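Local coordinates for protein CurF (Lyngbya majuscula, PDB 2Q35) that serves as the ECH2 decarboxylase domain of CurF, a crotonase-family lyase involved in polyketide chain beta-branching, at residues E120-T125 against N160-E165; G131-G136 against Q227-Q232; Y48-L53 against K191-P196; S139-E144 against A213-A218. The protein carries 1 engineered substitution. One frame throughout, in Å; residues are numbered along the deposited sequence.

The four contacts illustrate how the chemistry of a contact follows its place in a fold. Contacts 2 and 3 are buried, while contacts 1 and 4 are only partly so, with three exposed residues in contact 1 and one in contact 4. Contact 1 is strand pairing, held by backbone hydrogen bonds. Contact 3 joins a strand to the turn after a helix through a lysine that grips two carbonyls. Contacts 2 and 4 both use helix 197-230, the centres of the two contacts lying about 17 Å apart, and rely on side chains: aromatic rings and hydroxyls in the first, almost purely hydrocarbon in the second. Contacts 2 and 4 touch the second subunit, contacts 3 and (weakly) 4 the third, contact 1 neither.

Contact 1. Residues E120-T125 against N160-E165; sequences ESVYAT and NYRGKE
Val122 puts one methyl on each of two side chains of the facing segment. CG1 presses against Asn160 CB at 3.4 Å, the valine slanting past the amide, while CG2 settles 3.8 Å from Arg162 CG. The valine chi1 of 141° is far from a staggered value, which suggests some strain in this fit. Beyond it, Asn160 OD1 comes within 3.2 Å of Ala124 CB. Val122 and Arg162 form a non-hydrogen-bonded antiparallel pair. Tyr123 and Tyr161, on the other face, form the hydrogen-bonded one, with Tyr123 N to Tyr161 O at 2.8 Å and Tyr161 N to Tyr123 O at 2.9 Å. The pairing makes 161-162 an outer strand of the small three-stranded sheet of this crotonase domain, with 100-102 on the far side of 122-124. The Tyr123 ring, its CG beside the backbone N (chi1 -57°), turns an edge to the helix start, CD2 lying 3.9 Å from Gly163 N. Its hydroxyl goes deeper, bonding Met97 O and Ser118 N, and an alanine here would probably leave both without that mate and open a gap beside Gly163. The Tyr161 ring instead offers its edge to Tyr123 O and sends its hydroxyl to Glu153. Where the strand becomes a helix, Gly163 N donates to Ser121 O at 2.9 Å, and Arg162, at the N-cap, gives its backbone N-H to the anti lone pair of Glu165 OE1 at 2.9 Å.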
loop_
_atom_site.group_PDB
_atom_site.type_symbol
_atom_site.label_atom_id
_atom_site.label_comp_id
_atom_site.label_asym_id
_atom_site.label_seq_id
_atom_site.Cartn_x
_atom_site.Cartn_y
_atom_site.Cartn_z
ATOM N N GLU A 120 -3.132 8.158 -22.969
ATOM C CA GLU A 120 -2.307 8.920 -23.915
ATOM C C GLU A 120 -1.696 10.184 -23.320
ATOM O O GLU A 120 -0.742 10.742 -23.874
ATOM C CB GLU A 120 -3.138 9.310 -25.148
ATOM C CG GLU A 120 -3.643 8.140 -26.000
ATOM C CD GLU A 120 -4.934 7.513 -25.475
ATOM O OE1 GLU A 120 -5.475 7.988 -24.446
ATOM O OE2 GLU A 120 -5.402 6.528 -26.104
ATOM N N SER A 121 -2.249 10.635 -22.200
ATOM C CA SER A 121 -1.848 11.918 -21.618
ATOM C C SER A 121 -0.658 11.747 -20.708
ATOM O O SER A 121 -0.296 10.623 -20.345
ATOM C CB SER A 121 -3.032 12.536 -20.888
ATOM O OG SER A 121 -4.101 12.726 -21.805
ATOM N N VAL A 122 -0.069 12.876 -20.319
ATOM C CA VAL A 122 1.143 12.908 -19.548
ATOM C C VAL A 122 0.833 13.452 -18.148
ATOM O O VAL A 122 0.004 14.344 -18.016
ATOM C CB VAL A 122 2.218 13.732 -20.350
ATOM C CG1 VAL A 122 3.065 14.596 -19.510
ATOM C CG2 VAL A 122 3.023 12.758 -21.237
ATOM N N TYR A 123 1.494 12.875 -17.148
ATOM C CA TYR A 123 1.294 13.237 -15.717
ATOM C C TYR A 123 2.650 13.433 -15.048
ATOM O O TYR A 123 3.570 12.650 -15.243
ATOM C CB TYR A 123 0.475 12.130 -15.013
ATOM C CG TYR A 123 -0.850 11.930 -15.713
ATOM C CD1 TYR A 123 -1.927 12.767 -15.459
ATOM C CD2 TYR A 123 -0.976 10.976 -16.735
ATOM C CE1 TYR A 123 -3.133 12.635 -16.141
ATOM C CE2 TYR A 123 -2.162 10.842 -17.422
ATOM C CZ TYR A 123 -3.225 11.669 -17.140
ATOM O OH TYR A 123 -4.413 11.572 -17.820
ATOM N N ALA A 124 2.786 14.472 -14.212
ATOM C CA ALA A 124 4.094 14.724 -13.603
ATOM C C ALA A 124 3.915 15.481 -12.287
ATOM O O ALA A 124 3.044 16.339 -12.205
ATOM C CB ALA A 124 4.973 15.557 -14.511
ATOM N N THR A 125 4.746 15.152 -11.296
ATOM C CA THR A 125 4.964 16.034 -10.134
ATOM C C THR A 125 6.300 16.663 -10.512
ATOM O O THR A 125 7.365 16.093 -10.231
ATOM C CB THR A 125 5.111 15.252 -8.805
ATOM O OG1 THR A 125 6.020 14.158 -8.964
ATOM C CG2 THR A 125 3.776 14.695 -8.300
ATOM N N ASN A 160 7.822 13.456 -16.899
ATOM C CA ASN A 160 6.487 13.235 -17.448
ATOM C C ASN A 160 6.280 11.753 -17.714
ATOM O O ASN A 160 7.103 11.120 -18.365
ATOM C CB ASN A 160 6.315 13.999 -18.778
ATOM C CG ASN A 160 6.350 15.503 -18.596
ATOM O OD1 ASN A 160 6.026 16.017 -17.531
ATOM N ND2 ASN A 160 6.745 16.214 -19.634
ATOM N N TYR A 161 5.194 11.212 -17.172
ATOM C CA TYR A 161 4.803 9.825 -17.356
ATOM C C TYR A 161 3.501 9.754 -18.147
ATOM O O TYR A 161 2.505 10.344 -17.765
ATOM C CB TYR A 161 4.588 9.142 -16.005
ATOM C CG TYR A 161 5.851 9.002 -15.196
ATOM C CD1 TYR A 161 6.499 7.777 -15.097
ATOM C CD2 TYR A 161 6.406 10.104 -14.526
ATOM C CE1 TYR A 161 7.683 7.645 -14.340
ATOM C CE2 TYR A 161 7.573 9.983 -13.775
ATOM C CZ TYR A 161 8.201 8.751 -13.686
ATOM O OH TYR A 161 9.361 8.652 -12.954
ATOM N N ARG A 162 3.480 9.028 -19.258
ATOM C CA ARG A 162 2.172 8.786 -19.883
ATOM C C ARG A 162 1.309 7.855 -18.999
ATOM O O ARG A 162 1.831 6.996 -18.291
ATOM C CB ARG A 162 2.317 8.181 -21.299
ATOM C CG ARG A 162 2.697 9.185 -22.396
ATOM C CD ARG A 162 2.802 8.561 -23.807
ATOM N NE ARG A 162 2.704 7.106 -23.748
ATOM C CZ ARG A 162 3.741 6.275 -23.666
ATOM N NH1 ARG A 162 4.990 6.740 -23.654
ATOM N NH2 ARG A 162 3.516 4.971 -23.602
ATOM N N GLY A 163 -0.013 7.994 -19.094
ATOM C CA GLY A 163 -0.943 7.105 -18.389
ATOM C C GLY A 163 -0.596 5.644 -18.612
ATOM O O GLY A 163 -0.555 4.846 -17.674
ATOM N N LYS A 164 -0.297 5.290 -19.861
ATOM C CA LYS A 164 0.040 3.911 -20.190
ATOM C C LYS A 164 1.229 3.403 -19.384
ATOM O O LYS A 164 1.231 2.258 -18.914
ATOM C CB LYS A 164 0.326 3.799 -21.680
ATOM C CG LYS A 164 0.509 2.376 -22.149
ATOM C CD LYS A 164 0.772 2.345 -23.634
ATOM C CE LYS A 164 0.732 0.915 -24.154
ATOM N NZ LYS A 164 1.419 0.807 -25.472
ATOM N N GLU A 165 2.236 4.256 -19.220
ATOM C CA GLU A 165 3.437 3.875 -18.477
ATOM C C GLU A 165 3.083 3.651 -17.006
ATOM O O GLU A 165 3.591 2.731 -16.370
ATOM C CB GLU A 165 4.527 4.945 -18.630
ATOM C CG GLU A 165 5.013 5.135 -20.076
ATOM C CD GLU A 165 6.067 6.239 -20.206
ATOM O OE1 GLU A 165 5.749 7.425 -19.977
ATOM O OE2 GLU A 165 7.221 5.913 -20.557
#

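Contact 2. Residues G131-G136 against Q227-Q232; sequences GFTPVG and QVTFNQ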
loop_
_atom_site.group_PDB
_atom_site.type_symbol
_atom_site.label_atom_id
_atom_site.label_comp_id
_atom_site.label_asym_id
_atom_site.label_seq_id
_atom_site.Cartn_x
_atom_site.Cartn_y
_atom_site.Cartn_z
ATOM N N GLY A 131 13.893 21.961 -10.097
ATOM C CA GLY A 131 15.031 21.883 -9.184
ATOM C C GLY A 131 14.686 22.126 -7.733
ATOM O O GLY A 131 15.600 22.228 -6.909
ATOM N N PHE A 132 13.388 22.218 -7.417
ATOM C CA PHE A 132 12.972 22.510 -6.028
ATOM C C PHE A 132 11.969 21.474 -5.530
ATOM O O PHE A 132 11.471 20.640 -6.300
ATOM C CB PHE A 132 12.438 23.944 -5.869
ATOM C CG PHE A 132 11.329 24.295 -6.818
ATOM C CD1 PHE A 132 10.051 23.801 -6.626
ATOM C CD2 PHE A 132 11.569 25.120 -7.913
ATOM C CE1 PHE A 132 9.019 24.117 -7.509
ATOM C CE2 PHE A 132 10.534 25.437 -8.803
ATOM C CZ PHE A 132 9.276 24.944 -8.598
ATOM N N THR A 133 11.730 21.478 -4.223
ATOM C CA THR A 133 10.915 20.426 -3.589
ATOM C C THR A 133 9.417 20.748 -3.668
ATOM O O THR A 133 9.044 21.899 -3.926
ATOM C CB THR A 133 11.335 20.228 -2.122
ATOM O OG1 THR A 133 11.251 21.491 -1.452
ATOM C CG2 THR A 133 12.792 19.744 -2.038
ATOM N N PRO A 134 8.550 19.731 -3.510
ATOM C CA PRO A 134 7.093 19.916 -3.707
ATOM C C PRO A 134 6.386 20.830 -2.705
ATOM O O PRO A 134 6.943 21.188 -1.659
ATOM C CB PRO A 134 6.525 18.487 -3.572
ATOM C CG PRO A 134 7.698 17.593 -3.839
ATOM C CD PRO A 134 8.905 18.310 -3.283
ATOM N N VAL A 135 5.171 21.225 -3.074
ATOM C CA VAL A 135 4.200 21.860 -2.189
ATOM C C VAL A 135 2.863 21.145 -2.330
ATOM O O VAL A 135 2.641 20.372 -3.276
ATOM C CB VAL A 135 4.010 23.381 -2.498
ATOM C CG1 VAL A 135 5.276 24.120 -2.195
ATOM C CG2 VAL A 135 3.631 23.587 -3.966
ATOM N N GLY A 136 1.970 21.362 -1.381
ATOM C CA GLY A 136 0.614 20.827 -1.511
ATOM C C GLY A 136 0.376 19.491 -0.840
ATOM O O GLY A 136 -0.672 18.867 -1.067
ATOM N N GLN A 227 10.412 26.666 0.560
ATOM C CA GLN A 227 10.946 28.015 0.627
ATOM C C GLN A 227 12.477 28.049 0.594
ATOM O O GLN A 227 13.061 28.979 0.037
ATOM C CB GLN A 227 10.380 28.740 1.843
ATOM C CG GLN A 227 8.896 29.089 1.674
ATOM C CD GLN A 227 8.654 30.129 0.586
ATOM O OE1 GLN A 227 8.089 29.827 -0.477
ATOM N NE2 GLN A 227 9.100 31.358 0.837
ATOM N N VAL A 228 13.129 27.043 1.179
ATOM C CA VAL A 228 14.588 26.997 1.164
ATOM C C VAL A 228 15.086 26.588 -0.224
ATOM O O VAL A 228 15.974 27.231 -0.786
ATOM C CB VAL A 228 15.140 26.024 2.223
ATOM C CG1 VAL A 228 16.651 25.851 2.086
ATOM C CG2 VAL A 228 14.798 26.533 3.592
ATOM N N THR A 229 14.522 25.507 -0.757
ATOM C CA THR A 229 15.063 24.950 -2.009
ATOM C C THR A 229 14.702 25.757 -3.255
ATOM O O THR A 229 15.442 25.718 -4.260
ATOM C CB THR A 229 14.682 23.470 -2.198
ATOM O OG1 THR A 229 13.264 23.352 -2.357
ATOM C CG2 THR A 229 15.149 22.625 -1.026
ATOM N N PHE A 230 13.569 26.457 -3.204
ATOM C CA PHE A 230 13.138 27.324 -4.317
ATOM C C PHE A 230 14.014 28.559 -4.404
ATOM O O PHE A 230 14.330 29.047 -5.506
ATOM C CB PHE A 230 11.665 27.720 -4.173
ATOM C CG PHE A 230 11.138 28.545 -5.318
ATOM C CD1 PHE A 230 10.603 27.931 -6.447
ATOM C CD2 PHE A 230 11.159 29.925 -5.256
ATOM C CE1 PHE A 230 10.116 28.697 -7.509
ATOM C CE2 PHE A 230 10.678 30.709 -6.304
ATOM C CZ PHE A 230 10.149 30.089 -7.433
ATOM N N ASN A 231 14.419 29.076 -3.243
ATOM C CA ASN A 231 15.209 30.299 -3.215
ATOM C C ASN A 231 16.707 30.014 -3.181
ATOM O O ASN A 231 17.409 30.328 -2.198
ATOM C CB ASN A 231 14.752 31.195 -2.055
ATOM C CG ASN A 231 13.315 31.676 -2.235
ATOM O OD1 ASN A 231 13.032 32.508 -3.108
ATOM N ND2 ASN A 231 12.395 31.129 -1.441
ATOM N N GLN A 232 17.173 29.385 -4.252
ATOM C CA GLN A 232 18.583 29.118 -4.468
ATOM C C GLN A 232 18.951 29.726 -5.818
ATOM O O GLN A 232 18.104 29.776 -6.728
ATOM C CB GLN A 232 18.872 27.614 -4.449
ATOM C CG GLN A 232 18.624 26.926 -3.086
ATOM C CD GLN A 232 19.429 27.543 -1.913
ATOM O OE1 GLN A 232 20.627 27.853 -2.037
ATOM N NE2 GLN A 232 18.769 27.683 -0.754
#
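Phe132 packs against Thr229 and Phe230, joining the loop between helices 127-130 and 138-146 to the last turn of the long helix 197-230 of the crotonase domain. CB starts beside a polar group, 3.7 Å from Thr229 OG1, with Phe230 CA close by. A chi1 of 54° sets CG between the backbone N and the carbonyl carbon, which stands the ring alongside Phe230, both side chains pointing the same way. From CG outward one face meets Phe230: CD2 is 3.3 Å from Phe230 CD1, CE2 is 3.5 Å from Phe230 CE1, and CZ at the tip is still within 3.9 Å of Phe230 CD1. Phe132 and Phe230 thus form an edge-to-face pair, Phe230 supplying the edge, with ring centroids 4.9 Å apart and planes at 64°. His226 adds a third ring to the cluster. Next along the loop, Thr133 crosses Thr229 at about a right angle, and their OG1 atoms lie 2.9 Å apart. Gly131 O bonds Ser199 of the second subunit, placing this loop at a trimer interface. The buried Thr133 and Thr229 hydroxyls are close enough to satisfy each other, although Thr229 OG1 also has a weak bond to Ile225 O, and the ring pair beside them contributes apolar burial.

Contact 3. Residues Y48-L53 against K191-P196; sequences YKVVIL and KIAKSP
This is a buried junction, part polar and part apolar, between the start of strand 50-54 and the turn that follows helix 178-192 in the crotonase domain. Its polar half is Lys49, whose chain runs fully extended beyond CG and places NZ between two backbone carbonyls of the turn. NZ lies 2.9 Å from Ala193 O and equally 2.9 Å from Ser195 O, hydrogen-bonding both. The approaches differ: at Ala193 the donor is tilted 22° from the carbonyl plane, at Ser195 it stands 42° above it. Ile192 to Ser195 form a type I beta turn. The positive charge of the ammonium group may also be favourable near the carbonyls that follow the helix. A methionine in its place would probably leave both carbonyls without this donor and the turn less firmly held to the strand. The apolar half belongs to Val50, whose chi1 of -178° leaves CG2 beside the backbone N and anti to the carbonyl carbon, where it meets the other segment. That methyl touches Ile192 CG2 at 3.7 Å, the side chains crossing almost perpendicularly, and Ala193 CB at 4.0 Å. Strand 13-18 pairs with strand 50-54 and sets Val13 on Ala193, helix 197-230 packs Leu200 against Lys49 and Ile192, and Tyr156 of the third subunit packs on Ile192 and Ser195.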
loop_
_atom_site.group_PDB
_atom_site.type_symbol
_atom_site.label_atom_id
_atom_site.label_comp_id
_atom_site.label_asym_id
_atom_site.label_seq_id
_atom_site.Cartn_x
_atom_site.Cartn_y
_atom_site.Cartn_z
ATOM N N TYR A 48 -27.521 17.097 -4.911
ATOM C CA TYR A 48 -26.287 16.603 -5.514
ATOM C C TYR A 48 -25.582 15.605 -4.617
ATOM O O TYR A 48 -25.476 15.821 -3.384
ATOM C CB TYR A 48 -25.346 17.744 -5.887
ATOM C CG TYR A 48 -25.892 18.718 -6.896
ATOM C CD1 TYR A 48 -26.998 18.402 -7.698
ATOM C CD2 TYR A 48 -25.254 19.939 -7.110
ATOM C CE1 TYR A 48 -27.476 19.317 -8.672
ATOM C CE2 TYR A 48 -25.699 20.828 -8.074
ATOM C CZ TYR A 48 -26.815 20.534 -8.837
ATOM O OH TYR A 48 -27.262 21.435 -9.780
ATOM N N LYS A 49 -25.087 14.521 -5.230
ATOM C CA LYS A 49 -24.488 13.415 -4.492
ATOM C C LYS A 49 -23.052 13.077 -4.899
ATOM O O LYS A 49 -22.309 12.508 -4.096
ATOM C CB LYS A 49 -25.322 12.118 -4.627
ATOM C CG LYS A 49 -26.712 12.170 -4.064
ATOM C CD LYS A 49 -27.295 10.797 -4.321
ATOM C CE LYS A 49 -28.590 10.562 -3.636
ATOM N NZ LYS A 49 -29.084 9.231 -4.028
ATOM N N VAL A 50 -22.701 13.328 -6.168
ATOM C CA VAL A 50 -21.343 12.982 -6.695
ATOM C C VAL A 50 -20.911 14.095 -7.621
ATOM O O VAL A 50 -21.709 14.563 -8.437
ATOM C CB VAL A 50 -21.332 11.616 -7.477
ATOM C CG1 VAL A 50 -19.919 11.275 -7.948
ATOM C CG2 VAL A 50 -21.869 10.466 -6.627
ATOM N N VAL A 51 -19.668 14.555 -7.478
ATOM C CA VAL A 51 -19.104 15.551 -8.392
ATOM C C VAL A 51 -18.071 14.867 -9.309
ATOM O O VAL A 51 -17.209 14.129 -8.817
ATOM C CB VAL A 51 -18.361 16.631 -7.604
ATOM C CG1 VAL A 51 -17.575 17.529 -8.572
ATOM C CG2 VAL A 51 -19.329 17.448 -6.764
ATOM N N ILE A 52 -18.182 15.073 -10.624
ATOM C CA ILE A 52 -17.134 14.672 -11.546
ATOM C C ILE A 52 -16.382 15.925 -11.953
ATOM O O ILE A 52 -16.967 16.840 -12.566
ATOM C CB ILE A 52 -17.753 13.963 -12.781
ATOM C CG1 ILE A 52 -18.482 12.695 -12.291
ATOM C CG2 ILE A 52 -16.646 13.573 -13.805
ATOM C CD1 ILE A 52 -19.163 11.927 -13.368
ATOM N N LEU A 53 -15.100 15.980 -11.611
ATOM C CA LEU A 53 -14.255 17.120 -11.988
ATOM C C LEU A 53 -13.422 16.760 -13.216
ATOM O O LEU A 53 -12.719 15.762 -13.225
ATOM C CB LEU A 53 -13.324 17.472 -10.827
ATOM C CG LEU A 53 -12.329 18.621 -11.021
ATOM C CD1 LEU A 53 -13.009 19.965 -11.335
ATOM C CD2 LEU A 53 -11.404 18.756 -9.779
ATOM N N LYS A 191 -23.058 4.732 -10.171
ATOM C CA LYS A 191 -23.094 3.623 -9.203
ATOM C C LYS A 191 -23.066 4.170 -7.795
ATOM O O LYS A 191 -23.836 3.742 -6.937
ATOM C CB LYS A 191 -21.901 2.697 -9.366
ATOM C CG LYS A 191 -21.966 1.838 -10.598
ATOM C CD LYS A 191 -20.685 1.071 -10.756
ATOM C CE LYS A 191 -20.708 0.301 -12.086
ATOM N NZ LYS A 191 -19.575 -0.661 -12.123
ATOM N N ILE A 192 -22.157 5.104 -7.579
ATOM C CA ILE A 192 -22.012 5.705 -6.236
ATOM C C ILE A 192 -23.314 6.399 -5.823
ATOM O O ILE A 192 -23.752 6.273 -4.657
ATOM C CB ILE A 192 -20.818 6.648 -6.190
ATOM C CG1 ILE A 192 -19.522 5.848 -6.356
ATOM C CG2 ILE A 192 -20.772 7.412 -4.838
ATOM C CD1 ILE A 192 -18.272 6.745 -6.530
ATOM N N ALA A 193 -23.926 7.120 -6.765
ATOM C CA ALA A 193 -25.134 7.932 -6.469
ATOM C C ALA A 193 -26.370 7.108 -6.120
ATOM O O ALA A 193 -27.397 7.690 -5.766
ATOM C CB ALA A 193 -25.445 8.917 -7.608
ATOM N N LYS A 194 -26.303 5.769 -6.263
ATOM C CA LYS A 194 -27.433 4.909 -5.849
ATOM C C LYS A 194 -27.682 4.937 -4.331
ATOM O O LYS A 194 -28.775 4.577 -3.875
ATOM C CB LYS A 194 -27.264 3.460 -6.320
ATOM C CG LYS A 194 -27.410 3.305 -7.823
ATOM C CD LYS A 194 -27.389 1.836 -8.237
ATOM C CE LYS A 194 -27.470 1.696 -9.736
ATOM N NZ LYS A 194 -27.394 0.260 -10.141
ATOM N N SER A 195 -26.679 5.356 -3.567
ATOM C CA SER A 195 -26.790 5.421 -2.103
ATOM C C SER A 195 -27.440 6.716 -1.648
ATOM O O SER A 195 -27.347 7.734 -2.335
ATOM C CB SER A 195 -25.400 5.354 -1.490
ATOM O OG SER A 195 -24.816 4.081 -1.688
ATOM N N PRO A 196 -28.065 6.695 -0.460
ATOM C CA PRO A 196 -28.620 7.912 0.126
ATOM C C PRO A 196 -27.512 8.934 0.361
ATOM O O PRO A 196 -26.385 8.569 0.769
ATOM C CB PRO A 196 -29.178 7.434 1.477
ATOM C CG PRO A 196 -29.397 5.935 1.320
ATOM C CD PRO A 196 -28.292 5.505 0.389
#

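Contact 4. Residues S139-E144 against A213-A218; sequences SLILRE and AKFPEA
Leu140, on helix 138-146, sends one methyl, CD2, against helix 197-230 of the crotonase domain. There it touches Ala218 CB at 3.9 Å, Phe215 CD1 at 4.0 Å and Lys214 CB at 4.2 Å, lying among these three residues. CG anti to the backbone N (chi1 178°) carries the leucine branches toward the other helix. One residue on, Ile141 reaches the ring of Phe215 from the rim, its CG1 lying 4.0 Å from Phe215 CE1 and close to the ring plane. Behind this first shell, the two helical segments run at 136° to each other with axes 10.7 Å apart, a spacing that side chains rather than backbones must bridge. Pro216 lacks an N-H, and helix 197-230 is kinked at 216-217. Further out, Leu107 and Leu110 of helix 104-110 pack on Ile141, and Ala137 lies against both Phe215 and Ala218. Between segments 139-144 and 213-218 no hydrogen bond forms, and the contact there is apolar packing. Polar ties lie around it: Ser139 N bonds Glu222 OE2, linking the same two helices, while Ser139 OG and Arg143 NH1 bond His206 NE2 and Leu207 O of the second subunit.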
loop_
_atom_site.group_PDB
_atom_site.type_symbol
_atom_site.label_atom_id
_atom_site.label_comp_id
_atom_site.label_asym_id
_atom_site.label_seq_id
_atom_site.Cartn_x
_atom_site.Cartn_y
_atom_site.Cartn_z
ATOM N N SER A 139 3.916 14.585 -1.023
ATOM C CA SER A 139 4.398 13.286 -0.582
ATOM C C SER A 139 3.301 12.524 0.175
ATOM O O SER A 139 3.112 11.325 -0.031
ATOM C CB SER A 139 5.691 13.417 0.224
ATOM O OG SER A 139 5.486 13.887 1.543
ATOM N N LEU A 140 2.555 13.228 1.027
ATOM C CA LEU A 140 1.465 12.587 1.747
ATOM C C LEU A 140 0.478 11.958 0.768
ATOM O O LEU A 140 0.167 10.764 0.850
ATOM C CB LEU A 140 0.730 13.599 2.642
ATOM C CG LEU A 140 -0.481 13.064 3.427
ATOM C CD1 LEU A 140 -0.047 12.111 4.527
ATOM C CD2 LEU A 140 -1.300 14.201 4.028
ATOM N N ILE A 141 -0.008 12.775 -0.152
ATOM C CA ILE A 141 -1.076 12.347 -1.057
ATOM C C ILE A 141 -0.569 11.310 -2.067
ATOM O O ILE A 141 -1.228 10.286 -2.277
ATOM C CB ILE A 141 -1.743 13.564 -1.726
ATOM C CG1 ILE A 141 -2.525 14.386 -0.693
ATOM C CG2 ILE A 141 -2.707 13.128 -2.829
ATOM C CD1 ILE A 141 -3.810 13.682 -0.094
ATOM N N LEU A 142 0.604 11.531 -2.663
ATOM C CA LEU A 142 1.083 10.529 -3.633
ATOM C C LEU A 142 1.373 9.169 -3.018
ATOM O O LEU A 142 1.056 8.138 -3.620
ATOM C CB LEU A 142 2.315 11.038 -4.375
ATOM C CG LEU A 142 1.932 11.584 -5.749
ATOM C CD1 LEU A 142 1.287 12.976 -5.656
ATOM C CD2 LEU A 142 3.161 11.568 -6.660
ATOM N N ARG A 143 1.972 9.146 -1.834
ATOM C CA ARG A 143 2.268 7.873 -1.185
ATOM C C ARG A 143 0.983 7.147 -0.827
ATOM O O ARG A 143 0.886 5.933 -1.008
ATOM C CB ARG A 143 3.182 8.049 0.036
ATOM C CG ARG A 143 4.543 8.557 -0.383
ATOM C CD ARG A 143 5.654 8.230 0.577
ATOM N NE ARG A 143 5.765 9.199 1.659
ATOM C CZ ARG A 143 6.837 9.301 2.444
ATOM N NH1 ARG A 143 7.877 8.502 2.249
ATOM N NH2 ARG A 143 6.871 10.195 3.423
ATOM N N GLU A 144 -0.011 7.888 -0.345
ATOM C CA GLU A 144 -1.290 7.282 0.004
ATOM C C GLU A 144 -1.982 6.703 -1.219
ATOM O O GLU A 144 -2.482 5.583 -1.167
ATOM C CB GLU A 144 -2.201 8.276 0.744
ATOM C CG GLU A 144 -3.637 7.777 0.992
ATOM C CD GLU A 144 -3.754 6.781 2.148
ATOM O OE1 GLU A 144 -2.727 6.444 2.791
ATOM O OE2 GLU A 144 -4.898 6.328 2.412
ATOM N N ALA A 213 -6.483 14.552 9.108
ATOM C CA ALA A 213 -5.740 14.807 10.351
ATOM C C ALA A 213 -4.274 15.182 10.087
ATOM O O ALA A 213 -3.682 16.022 10.792
ATOM C CB ALA A 213 -5.826 13.579 11.280
ATOM N N LYS A 214 -3.701 14.570 9.052
ATOM C CA LYS A 214 -2.286 14.729 8.727
ATOM C C LYS A 214 -1.996 15.887 7.763
ATOM O O LYS A 214 -0.834 16.317 7.603
ATOM C CB LYS A 214 -1.776 13.424 8.119
ATOM C CG LYS A 214 -1.557 12.342 9.156
ATOM C CD LYS A 214 -0.730 11.213 8.595
ATOM C CE LYS A 214 -1.606 10.041 8.223
ATOM N NZ LYS A 214 -0.819 8.780 8.205
ATOM N N PHE A 215 -3.044 16.368 7.101
ATOM C CA PHE A 215 -2.891 17.336 6.015
ATOM C C PHE A 215 -2.235 18.692 6.404
ATOM O O PHE A 215 -1.265 19.144 5.761
ATOM C CB PHE A 215 -4.236 17.533 5.301
ATOM C CG PHE A 215 -4.093 17.947 3.901
ATOM C CD1 PHE A 215 -3.879 17.002 2.912
ATOM C CD2 PHE A 215 -4.115 19.294 3.564
ATOM C CE1 PHE A 215 -3.716 17.395 1.590
ATOM C CE2 PHE A 215 -3.957 19.687 2.268
ATOM C CZ PHE A 215 -3.748 18.728 1.274
ATOM N N PRO A 216 -2.746 19.349 7.455
ATOM C CA PRO A 216 -2.172 20.653 7.778
ATOM C C PRO A 216 -0.662 20.627 8.011
ATOM O O PRO A 216 0.048 21.496 7.495
ATOM C CB PRO A 216 -2.936 21.067 9.048
ATOM C CG PRO A 216 -4.224 20.346 8.959
ATOM C CD PRO A 216 -3.856 19.012 8.367
ATOM N N GLU A 217 -0.173 19.648 8.766
ATOM C CA GLU A 217 1.257 19.575 9.078
ATOM C C GLU A 217 2.047 19.250 7.811
ATOM O O GLU A 217 3.142 19.775 7.609
ATOM C CB GLU A 217 1.520 18.553 10.182
ATOM C CG GLU A 217 2.943 18.549 10.731
ATOM C CD GLU A 217 3.402 19.916 11.204
ATOM O OE1 GLU A 217 2.731 20.527 12.070
ATOM O OE2 GLU A 217 4.442 20.388 10.697
ATOM N N ALA A 218 1.465 18.413 6.943
ATOM C CA ALA A 218 2.103 18.056 5.669
ATOM C C ALA A 218 2.307 19.278 4.777
ATOM O O ALA A 218 3.392 19.497 4.247
ATOM C CB ALA A 218 1.274 16.971 4.947
#